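Local atomic coordinates of bacterial transferase hexapeptide (Three repeats) family protein (Acinetobacter baumannii, PDB entry 4M9C), a protein that probably transfers an acetyl group from acetyl-CoA to a UDP-linked amino sugar in the biosynthesis of UDP-N,N'-diacetylbacillosamine. Residues A[104-109]-A[116-121]; A[168-173]-A[187-192]; A[181-186]-A[197-202]; A[192-197]-A[206-211]. All coordinates share one frame; numbering follows the deposited sequence.

Overall arrangement
From the N-terminal Rossmann-like domain the chain enters a left-handed beta-helix, and all four contacts lie there. Contact 1 closes first, a short loop in the early coils, and is finished before the others open; the nearest atoms of contacts 1 and 2 are about 12 Å apart. The other three occupy the C-terminal coils. Contact 2 (168-173 with 187-192) and contact 3 (181-186 with 197-202) cross, their segments alternating along the chain; contact 3 crosses contact 4 (192-197 with 206-211) likewise, and the two share K197. Contacts 2 and 4 follow in series through G192. Together they stack the last coils and attach the C-terminal hairpin to them.

Contact 1 of 4, residues A[104-109]-A[116-121]; sequences VEIGEG and TCLTSN
The peptide group between T119 and S120 is the flat group that meets V104. The CG2 methyl of V104 meets its oxygen end from outside, well tilted from the peptide plane, and lies 3.0 Å from T119 O, a short approach for a methyl and an oxygen. The same methyl is 4.3 Å from S120 CA. V104 reaches this place because its CG1 is anti to the backbone N (chi1 179°), which leaves CG2 on the side of T119. CG1 meets L118 instead, 4.2 Å from its CD2 methyl. I106 and L118 approach tip to tip, CD1 of I106 lying 4.0 Å from CD2 of L118. The leucine has a chi2 of 19°, well away from a staggered value. These side chains fill a corner of the left-handed beta-helix, where strand 104-106 on one wall faces strand 117-118 on another; L118 also stacks between I100 and V136 of the neighbouring coils. On the other side of the chain, S120 OG is bonded to D102 N and to K15 O of the second subunit, and N121 ND2 to N46 OD1 of that subunit. The contact itself is therefore held by apolar packing of branched side chains, while S120 and N121 also bond the second subunit.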
loop_
_atom_site.group_PDB
_atom_site.type_symbol
_atom_site.label_atom_id
_atom_site.label_comp_id
_atom_site.label_asym_id
_atom_site.label_seq_id
_atom_site.Cartn_x
_atom_site.Cartn_y
_atom_site.Cartn_z
ATOM N N VAL A 104 -16.094 -3.981 -12.818
ATOM C CA VAL A 104 -15.073 -3.039 -13.242
ATOM C C VAL A 104 -14.879 -3.190 -14.734
ATOM O O VAL A 104 -14.513 -4.258 -15.224
ATOM C CB VAL A 104 -13.750 -3.250 -12.509
ATOM C CG1 VAL A 104 -12.707 -2.249 -13.014
ATOM C CG2 VAL A 104 -13.958 -3.093 -11.002
ATOM N N GLU A 105 -15.166 -2.113 -15.453
ATOM C CA GLU A 105 -15.073 -2.093 -16.902
ATOM C C GLU A 105 -13.850 -1.255 -17.291
ATOM O O GLU A 105 -13.712 -0.109 -16.856
ATOM C CB GLU A 105 -16.366 -1.505 -17.465
ATOM C CG GLU A 105 -16.429 -1.359 -18.966
ATOM C CD GLU A 105 -17.519 -0.376 -19.391
ATOM O OE1 GLU A 105 -17.214 0.559 -20.169
ATOM O OE2 GLU A 105 -18.676 -0.534 -18.930
ATOM N N ILE A 106 -12.959 -1.832 -18.094
ATOM C CA ILE A 106 -11.664 -1.226 -18.388
ATOM C C ILE A 106 -11.384 -1.253 -19.888
ATOM O O ILE A 106 -11.463 -2.314 -20.507
ATOM C CB ILE A 106 -10.520 -2.020 -17.705
ATOM C CG1 ILE A 106 -10.788 -2.196 -16.210
ATOM C CG2 ILE A 106 -9.178 -1.333 -17.933
ATOM C CD1 ILE A 106 -9.848 -3.198 -15.533
ATOM N N GLY A 107 -11.025 -0.104 -20.464
ATOM C CA GLY A 107 -10.650 -0.044 -21.870
ATOM C C GLY A 107 -9.316 -0.719 -22.161
ATOM O O GLY A 107 -8.570 -1.046 -21.239
ATOM N N GLU A 108 -9.010 -0.923 -23.444
ATOM C CA GLU A 108 -7.772 -1.578 -23.860
ATOM C C GLU A 108 -6.509 -0.853 -23.383
ATOM O O GLU A 108 -6.527 0.344 -23.086
ATOM C CB GLU A 108 -7.726 -1.680 -25.387
ATOM C CG GLU A 108 -7.715 -0.312 -26.062
ATOM C CD GLU A 108 -7.670 -0.394 -27.583
ATOM O OE1 GLU A 108 -7.828 0.662 -28.228
ATOM O OE2 GLU A 108 -7.479 -1.506 -28.128
ATOM N N GLY A 109 -5.402 -1.586 -23.328
ATOM C CA GLY A 109 -4.114 -0.988 -23.026
ATOM C C GLY A 109 -3.918 -0.557 -21.585
ATOM O O GLY A 109 -3.107 0.324 -21.306
ATOM N N THR A 116 -1.719 -2.763 -6.857
ATOM C CA THR A 116 -2.830 -1.918 -7.276
ATOM C C THR A 116 -4.161 -2.571 -6.949
ATOM O O THR A 116 -4.252 -3.791 -6.804
ATOM C CB THR A 116 -2.807 -1.611 -8.775
ATOM O OG1 THR A 116 -2.448 -2.796 -9.502
ATOM C CG2 THR A 116 -1.816 -0.476 -9.072
ATOM N N CYS A 117 -5.197 -1.751 -6.866
ATOM C CA CYS A 117 -6.503 -2.226 -6.460
ATOM C C CYS A 117 -7.587 -1.415 -7.142
ATOM O O CYS A 117 -7.576 -0.188 -7.085
ATOM C CB CYS A 117 -6.649 -2.108 -4.943
ATOM S SG CYS A 117 -8.234 -2.768 -4.284
ATOM N N LEU A 118 -8.504 -2.108 -7.807
ATOM C CA LEU A 118 -9.710 -1.498 -8.357
ATOM C C LEU A 118 -10.884 -2.175 -7.645
ATOM O O LEU A 118 -10.972 -3.406 -7.647
ATOM C CB LEU A 118 -9.787 -1.781 -9.857
ATOM C CG LEU A 118 -9.154 -0.862 -10.915
ATOM C CD1 LEU A 118 -8.071 0.096 -10.398
ATOM C CD2 LEU A 118 -8.649 -1.684 -12.080
ATOM N N THR A 119 -11.775 -1.406 -7.020
ATOM C CA THR A 119 -12.854 -2.029 -6.253
ATOM C C THR A 119 -14.066 -2.405 -7.123
ATOM O O THR A 119 -13.950 -3.285 -7.960
ATOM C CB THR A 119 -13.239 -1.230 -4.988
ATOM O OG1 THR A 119 -13.749 0.058 -5.347
ATOM C CG2 THR A 119 -12.024 -1.064 -4.063
ATOM N N SER A 120 -15.212 -1.754 -6.938
ATOM C CA SER A 120 -16.433 -2.172 -7.637
ATOM C C SER A 120 -17.198 -1.051 -8.346
ATOM O O SER A 120 -17.255 0.076 -7.860
ATOM C CB SER A 120 -17.391 -2.868 -6.658
ATOM O OG SER A 120 -16.764 -3.980 -6.052
ATOM N N ASN A 121 -17.815 -1.389 -9.476
ATOM C CA ASN A 121 -18.687 -0.461 -10.187
ATOM C C ASN A 121 -17.884 0.734 -10.662
ATOM O O ASN A 121 -18.107 1.862 -10.228
ATOM C CB ASN A 121 -19.845 -0.017 -9.295
ATOM C CG ASN A 121 -20.804 -1.152 -8.993
ATOM O OD1 ASN A 121 -21.750 -1.396 -9.738
ATOM N ND2 ASN A 121 -20.531 -1.879 -7.929
#

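Contact 2 of 4, residues A[168-173]-A[187-192]; sequences TGAVIK and AIVGMG
T168 and M191 lie side by side with their side chains pointing the same way. CG2 of T168 is pressed against CB of M191 at 3.4 Å, tighter than ordinary carbon contact. The methionine begins with CG between its own backbone N and carbonyl carbon (chi1 62°) and then bends at chi3 (-48°), which folds CE back to 3.6 Å from the same threonine methyl. T168 OG1 is turned the other way, to P150 O and to N155 ND2 of the third subunit. Both residues stand at the first corner position of a type II turn, followed by a glycine of positive phi, G169 or G192. The two turns are equivalent corners of successive coils in the left-handed beta-helix, stacked one on the other. Their backbones are joined where G192 N donates to T168 O at 2.9 Å, well short of straight (141°). Further into the coil, A170 turns its methyl to V189, whose CB points toward the facing segment: A170 CB is 3.6 Å from V189 CG1 and 3.9 Å from G190 O.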
loop_
_atom_site.group_PDB
_atom_site.type_symbol
_atom_site.label_atom_id
_atom_site.label_comp_id
_atom_site.label_asym_id
_atom_site.label_seq_id
_atom_site.Cartn_x
_atom_site.Cartn_y
_atom_site.Cartn_z
ATOM N N THR A 168 2.293 11.359 -7.304
ATOM C CA THR A 168 2.692 10.309 -6.372
ATOM C C THR A 168 2.274 10.652 -4.931
ATOM O O THR A 168 2.573 11.734 -4.414
ATOM C CB THR A 168 4.224 9.978 -6.501
ATOM O OG1 THR A 168 4.591 8.966 -5.556
ATOM C CG2 THR A 168 5.077 11.213 -6.253
ATOM N N GLY A 169 1.551 9.731 -4.297
ATOM C CA GLY A 169 1.093 9.935 -2.936
ATOM C C GLY A 169 -0.089 10.883 -2.804
ATOM O O GLY A 169 -0.516 11.176 -1.702
ATOM N N ALA A 170 -0.640 11.363 -3.915
ATOM C CA ALA A 170 -1.787 12.265 -3.812
ATOM C C ALA A 170 -3.029 11.509 -3.319
ATOM O O ALA A 170 -3.172 10.315 -3.575
ATOM C CB ALA A 170 -2.072 12.936 -5.152
ATOM N N VAL A 171 -3.919 12.215 -2.623
ATOM C CA VAL A 171 -5.181 11.653 -2.170
ATOM C C VAL A 171 -6.318 12.520 -2.664
ATOM O O VAL A 171 -6.256 13.748 -2.574
ATOM C CB VAL A 171 -5.276 11.664 -0.645
ATOM C CG1 VAL A 171 -6.419 10.747 -0.177
ATOM C CG2 VAL A 171 -3.952 11.256 -0.043
ATOM N N ILE A 172 -7.369 11.887 -3.164
ATOM C CA ILE A 172 -8.536 12.623 -3.627
ATOM C C ILE A 172 -9.771 12.252 -2.805
ATOM O O ILE A 172 -10.125 11.083 -2.704
ATOM C CB ILE A 172 -8.817 12.339 -5.097
ATOM C CG1 ILE A 172 -7.535 12.485 -5.921
ATOM C CG2 ILE A 172 -9.919 13.256 -5.629
ATOM C CD1 ILE A 172 -7.730 12.089 -7.357
ATOM N N LYS A 173 -10.418 13.261 -2.235
ATOM C CA LYS A 173 -11.620 13.088 -1.427
ATOM C C LYS A 173 -12.768 12.486 -2.211
ATOM O O LYS A 173 -12.958 12.789 -3.389
ATOM C CB LYS A 173 -12.077 14.442 -0.884
ATOM C CG LYS A 173 -13.228 14.348 0.104
ATOM C CD LYS A 173 -13.687 15.725 0.557
ATOM C CE LYS A 173 -14.842 15.595 1.553
ATOM N NZ LYS A 173 -15.120 16.887 2.266
ATOM N N ALA A 187 -5.842 18.012 -16.178
ATOM C CA ALA A 187 -5.365 18.591 -14.931
ATOM C C ALA A 187 -4.158 17.801 -14.432
ATOM O O ALA A 187 -3.925 16.659 -14.843
ATOM C CB ALA A 187 -6.477 18.621 -13.876
ATOM N N ILE A 188 -3.394 18.418 -13.545
ATOM C CA ILE A 188 -2.257 17.782 -12.915
ATOM C C ILE A 188 -2.407 17.911 -11.399
ATOM O O ILE A 188 -2.367 19.013 -10.860
ATOM C CB ILE A 188 -0.955 18.493 -13.324
ATOM C CG1 ILE A 188 -0.713 18.350 -14.831
ATOM C CG2 ILE A 188 0.219 17.984 -12.514
ATOM C CD1 ILE A 188 0.515 19.083 -15.305
ATOM N N VAL A 189 -2.583 16.791 -10.709
ATOM C CA VAL A 189 -2.607 16.809 -9.249
ATOM C C VAL A 189 -1.180 16.528 -8.787
ATOM O O VAL A 189 -0.624 15.469 -9.093
ATOM C CB VAL A 189 -3.583 15.729 -8.696
ATOM C CG1 VAL A 189 -3.457 15.592 -7.185
ATOM C CG2 VAL A 189 -5.018 16.059 -9.095
ATOM N N GLY A 190 -0.572 17.466 -8.072
ATOM C CA GLY A 190 0.847 17.362 -7.770
ATOM C C GLY A 190 1.124 16.278 -6.750
ATOM O O GLY A 190 0.229 15.910 -6.004
ATOM N N MET A 191 2.350 15.764 -6.705
ATOM C CA MET A 191 2.699 14.792 -5.674
ATOM C C MET A 191 2.303 15.281 -4.286
ATOM O O MET A 191 2.469 16.454 -3.940
ATOM C CB MET A 191 4.192 14.479 -5.686
ATOM C CG MET A 191 5.069 15.671 -5.403
ATOM S SD MET A 191 6.821 15.215 -5.369
ATOM C CE MET A 191 6.737 13.783 -4.299
ATOM N N GLY A 192 1.781 14.364 -3.483
ATOM C CA GLY A 192 1.463 14.669 -2.107
ATOM C C GLY A 192 0.263 15.569 -1.889
ATOM O O GLY A 192 -0.060 15.880 -0.737
#

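Contact 3 of 4, residues A[181-186]-A[197-202]; sequences LIIGKG and KSVPAG
S198 uses its side chain to continue a parallel pairing of backbones: I182 N donates to S198 OG at 2.9 Å along an almost straight line (171°). In a regular parallel ladder this N-H would go to the carbonyl of K197; here the serine hydroxyl takes its place, brought there by an OG anti to its own carbonyl carbon (chi1 -65°). The next two bonds are the usual ones. V199 N gives its hydrogen to I182 O at 2.8 Å, and V199 O accepts from G184 N at 2.8 Å. They bracket the single bridge of I183 with V199. I182 O also receives a CA-H contact from S198 CA at 3.1 Å. Further on, G202 N reaches K185 O in a weak bond, where two type II turns, K185-G186 and A201-G202, stack. Between these points G184 CA lies 3.7 Å from A201 CA, a closeness that leaves no room for a side chain on G184. The apolar groups line the inner side: I183 CD1 runs alongside V199 CG2 at 3.8 Å, and L181 sets CD1 squarely over the face of the K197-S198 peptide, 3.7 Å from K197 C. The other edge of strand 181-183 is bonded to H159 and E161 in the preceding coil. The loop at 197-202 thus pairs along the outer edge of strand 181-183, the last of this wall of the left-handed beta-helix within the chain, with successive backbone groups of its edge satisfied partly by peptides and partly by one hydroxyl.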
loop_
_atom_site.group_PDB
_atom_site.type_symbol
_atom_site.label_atom_id
_atom_site.label_comp_id
_atom_site.label_asym_id
_atom_site.label_seq_id
_atom_site.Cartn_x
_atom_site.Cartn_y
_atom_site.Cartn_z
ATOM N N LEU A 181 -16.850 14.249 -7.282
ATOM C CA LEU A 181 -15.704 15.145 -7.336
ATOM C C LEU A 181 -15.038 14.964 -8.707
ATOM O O LEU A 181 -14.789 13.838 -9.152
ATOM C CB LEU A 181 -14.726 14.856 -6.196
ATOM C CG LEU A 181 -13.608 15.894 -6.054
ATOM C CD1 LEU A 181 -13.017 15.905 -4.653
ATOM C CD2 LEU A 181 -12.513 15.681 -7.095
ATOM N N ILE A 182 -14.772 16.071 -9.389
ATOM C CA ILE A 182 -14.255 16.005 -10.746
ATOM C C ILE A 182 -12.828 16.517 -10.838
ATOM O O ILE A 182 -12.508 17.592 -10.328
ATOM C CB ILE A 182 -15.137 16.812 -11.712
ATOM C CG1 ILE A 182 -16.571 16.276 -11.698
ATOM C CG2 ILE A 182 -14.560 16.783 -13.117
ATOM C CD1 ILE A 182 -17.546 17.162 -12.435
ATOM N N ILE A 183 -11.975 15.716 -11.463
ATOM C CA ILE A 183 -10.636 16.124 -11.848
ATOM C C ILE A 183 -10.705 16.432 -13.340
ATOM O O ILE A 183 -10.932 15.538 -14.150
ATOM C CB ILE A 183 -9.617 14.991 -11.624
ATOM C CG1 ILE A 183 -9.603 14.570 -10.152
ATOM C CG2 ILE A 183 -8.220 15.427 -12.056
ATOM C CD1 ILE A 183 -9.349 15.725 -9.192
ATOM N N GLY A 184 -10.526 17.695 -13.704
ATOM C CA GLY A 184 -10.743 18.115 -15.082
ATOM C C GLY A 184 -9.765 17.590 -16.120
ATOM O O GLY A 184 -8.647 17.175 -15.808
ATOM N N LYS A 185 -10.202 17.608 -17.374
ATOM C CA LYS A 185 -9.385 17.129 -18.472
ATOM C C LYS A 185 -7.983 17.761 -18.439
ATOM O O LYS A 185 -7.839 18.980 -18.346
ATOM C CB LYS A 185 -10.105 17.396 -19.797
ATOM C CG LYS A 185 -9.271 17.139 -21.030
ATOM C CD LYS A 185 -10.116 17.211 -22.302
ATOM C CE LYS A 185 -9.225 17.202 -23.553
ATOM N NZ LYS A 185 -8.239 16.074 -23.533
ATOM N N GLY A 186 -6.956 16.916 -18.463
ATOM C CA GLY A 186 -5.578 17.370 -18.509
ATOM C C GLY A 186 -5.068 18.054 -17.254
ATOM O O GLY A 186 -3.975 18.626 -17.252
ATOM N N LYS A 197 -11.620 19.162 -3.307
ATOM C CA LYS A 197 -12.708 19.607 -4.165
ATOM C C LYS A 197 -12.315 19.455 -5.616
ATOM O O LYS A 197 -11.138 19.251 -5.916
ATOM C CB LYS A 197 -13.060 21.066 -3.870
ATOM C CG LYS A 197 -11.884 21.991 -3.985
ATOM C CD LYS A 197 -12.219 23.388 -3.455
ATOM C CE LYS A 197 -10.988 24.281 -3.533
ATOM N NZ LYS A 197 -11.289 25.722 -3.279
ATOM N N SER A 198 -13.300 19.556 -6.506
ATOM C CA SER A 198 -13.055 19.438 -7.932
ATOM C C SER A 198 -11.915 20.348 -8.407
ATOM O O SER A 198 -11.733 21.452 -7.908
ATOM C CB SER A 198 -14.333 19.717 -8.718
ATOM O OG SER A 198 -15.307 18.722 -8.439
ATOM N N VAL A 199 -11.147 19.848 -9.364
ATOM C CA VAL A 199 -10.040 20.579 -9.964
ATOM C C VAL A 199 -10.399 20.889 -11.417
ATOM O O VAL A 199 -10.770 19.983 -12.156
ATOM C CB VAL A 199 -8.765 19.715 -9.950
ATOM C CG1 VAL A 199 -7.626 20.419 -10.690
ATOM C CG2 VAL A 199 -8.370 19.384 -8.518
ATOM N N PRO A 200 -10.307 22.174 -11.822
ATOM C CA PRO A 200 -10.603 22.643 -13.184
ATOM C C PRO A 200 -9.720 21.990 -14.250
ATOM O O PRO A 200 -8.564 21.646 -13.982
ATOM C CB PRO A 200 -10.289 24.146 -13.112
ATOM C CG PRO A 200 -10.470 24.503 -11.697
ATOM C CD PRO A 200 -9.989 23.293 -10.922
ATOM N N ALA A 201 -10.264 21.822 -15.450
ATOM C CA ALA A 201 -9.501 21.266 -16.541
ATOM C C ALA A 201 -8.222 22.084 -16.735
ATOM O O ALA A 201 -8.227 23.299 -16.566
ATOM C CB ALA A 201 -10.338 21.254 -17.820
ATOM N N GLY A 202 -7.124 21.404 -17.044
ATOM C CA GLY A 202 -5.917 22.070 -17.489
ATOM C C GLY A 202 -5.106 22.829 -16.454
ATOM O O GLY A 202 -4.166 23.519 -16.824
#

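Contact 4 of 4, residues A[192-197]-A[206-211]; sequences GAVVTK and VGNPAR
V194 is bonded through both its backbone groups to the loop of the C-terminal hairpin: its N donates to G207 O at 2.9 Å, almost straight (169°), and its O accepts from A210 N at 2.9 Å. Strand 194-195 is the outermost of its wall in the left-handed beta-helix, and the hairpin closes over it as part of the C-terminal end of the helix. V206 and R211 exchange two backbone bonds at the base of the loop, and a cis peptide before P209 shapes its tip. G207 has a positive phi with an extended psi, which suits a residue without a side chain. V194 and N208 lie side by side. N208 has its CG anti to the backbone N (chi1 -180°), and this lays the amide face flat over the valine, with V194 CG2 3.6 Å from N208 CG. ND2 makes a weak bond to G192 O of the second subunit, and N208 packs on N208 of the third subunit, consistent with a position near the trimer axis. A210 points its methyl into the contact, where CB touches V194 O at 3.4 Å and meets A193 and V195 more loosely. T196 CG2 and P209 CB meet at 4.2 Å as the two side chains cross obliquely. Beside them a water completes the join, accepting from T196 N at 3.0 Å and donating to A210 O at 2.8 Å.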
loop_
_atom_site.group_PDB
_atom_site.type_symbol
_atom_site.label_atom_id
_atom_site.label_comp_id
_atom_site.label_asym_id
_atom_site.label_seq_id
_atom_site.Cartn_x
_atom_site.Cartn_y
_atom_site.Cartn_z
ATOM N N GLY A 192 1.781 14.364 -3.483
ATOM C CA GLY A 192 1.463 14.669 -2.107
ATOM C C GLY A 192 0.263 15.569 -1.889
ATOM O O GLY A 192 -0.060 15.880 -0.737
ATOM N N ALA A 193 -0.417 15.969 -2.961
ATOM C CA ALA A 193 -1.543 16.886 -2.803
ATOM C C ALA A 193 -2.745 16.198 -2.143
ATOM O O ALA A 193 -3.009 15.025 -2.384
ATOM C CB ALA A 193 -1.938 17.493 -4.127
ATOM N N VAL A 194 -3.460 16.936 -1.301
ATOM C CA VAL A 194 -4.673 16.413 -0.665
ATOM C C VAL A 194 -5.864 17.155 -1.264
ATOM O O VAL A 194 -6.172 18.283 -0.872
ATOM C CB VAL A 194 -4.608 16.554 0.878
ATOM C CG1 VAL A 194 -5.884 16.021 1.542
ATOM C CG2 VAL A 194 -3.389 15.798 1.406
ATOM N N VAL A 195 -6.500 16.527 -2.245
ATOM C CA VAL A 195 -7.529 17.187 -3.039
ATOM C C VAL A 195 -8.887 17.102 -2.354
ATOM O O VAL A 195 -9.423 16.014 -2.180
ATOM C CB VAL A 195 -7.632 16.558 -4.433
ATOM C CG1 VAL A 195 -8.622 17.317 -5.299
ATOM C CG2 VAL A 195 -6.259 16.530 -5.096
ATOM N N THR A 196 -9.441 18.259 -1.989
ATOM C CA THR A 196 -10.682 18.319 -1.221
ATOM C C THR A 196 -11.865 18.801 -2.053
ATOM O O THR A 196 -12.985 18.828 -1.580
ATOM C CB THR A 196 -10.531 19.223 0.010
ATOM O OG1 THR A 196 -10.245 20.562 -0.413
ATOM C CG2 THR A 196 -9.387 18.730 0.885
ATOM N N LYS A 197 -11.620 19.162 -3.307
ATOM C CA LYS A 197 -12.708 19.607 -4.165
ATOM C C LYS A 197 -12.315 19.455 -5.616
ATOM O O LYS A 197 -11.138 19.251 -5.916
ATOM C CB LYS A 197 -13.060 21.066 -3.870
ATOM C CG LYS A 197 -11.884 21.991 -3.985
ATOM C CD LYS A 197 -12.219 23.388 -3.455
ATOM C CE LYS A 197 -10.988 24.281 -3.533
ATOM N NZ LYS A 197 -11.289 25.722 -3.279
ATOM N N VAL A 206 -1.429 21.711 -5.859
ATOM C CA VAL A 206 -0.442 21.127 -4.958
ATOM C C VAL A 206 -0.840 21.469 -3.536
ATOM O O VAL A 206 -1.647 22.377 -3.319
ATOM C CB VAL A 206 0.984 21.689 -5.194
ATOM C CG1 VAL A 206 1.407 21.502 -6.627
ATOM C CG2 VAL A 206 1.039 23.156 -4.818
ATOM N N GLY A 207 -0.287 20.735 -2.573
ATOM C CA GLY A 207 -0.443 21.065 -1.164
ATOM C C GLY A 207 -1.548 20.354 -0.392
ATOM O O GLY A 207 -2.328 19.579 -0.948
ATOM N N ASN A 208 -1.606 20.660 0.904
ATOM C CA ASN A 208 -2.566 20.101 1.844
ATOM C C ASN A 208 -3.174 21.252 2.676
ATOM O O ASN A 208 -2.548 21.744 3.616
ATOM C CB ASN A 208 -1.840 19.080 2.745
ATOM C CG ASN A 208 -2.758 18.417 3.772
ATOM O OD1 ASN A 208 -3.950 18.700 3.831
ATOM N ND2 ASN A 208 -2.192 17.512 4.577
ATOM N N PRO A 209 -4.389 21.699 2.321
ATOM C CA PRO A 209 -5.230 21.179 1.236
ATOM C C PRO A 209 -4.746 21.657 -0.133
ATOM O O PRO A 209 -4.030 22.654 -0.219
ATOM C CB PRO A 209 -6.608 21.770 1.557
ATOM C CG PRO A 209 -6.291 23.086 2.216
ATOM C CD PRO A 209 -5.013 22.851 3.004
ATOM N N ALA A 210 -5.146 20.959 -1.191
ATOM C CA ALA A 210 -4.665 21.279 -2.524
ATOM C C ALA A 210 -5.199 22.631 -2.957
ATOM O O ALA A 210 -6.375 22.920 -2.767
ATOM C CB ALA A 210 -5.077 20.207 -3.518
ATOM N N ARG A 211 -4.325 23.437 -3.551
ATOM C CA ARG A 211 -4.677 24.762 -4.074
ATOM C C ARG A 211 -4.152 24.902 -5.496
ATOM O O ARG A 211 -3.130 24.306 -5.843
ATOM C CB ARG A 211 -4.081 25.865 -3.196
ATOM C CG ARG A 211 -4.745 25.964 -1.813
HETATM O O HOH W 1 -8.409 20.969 -2.639
#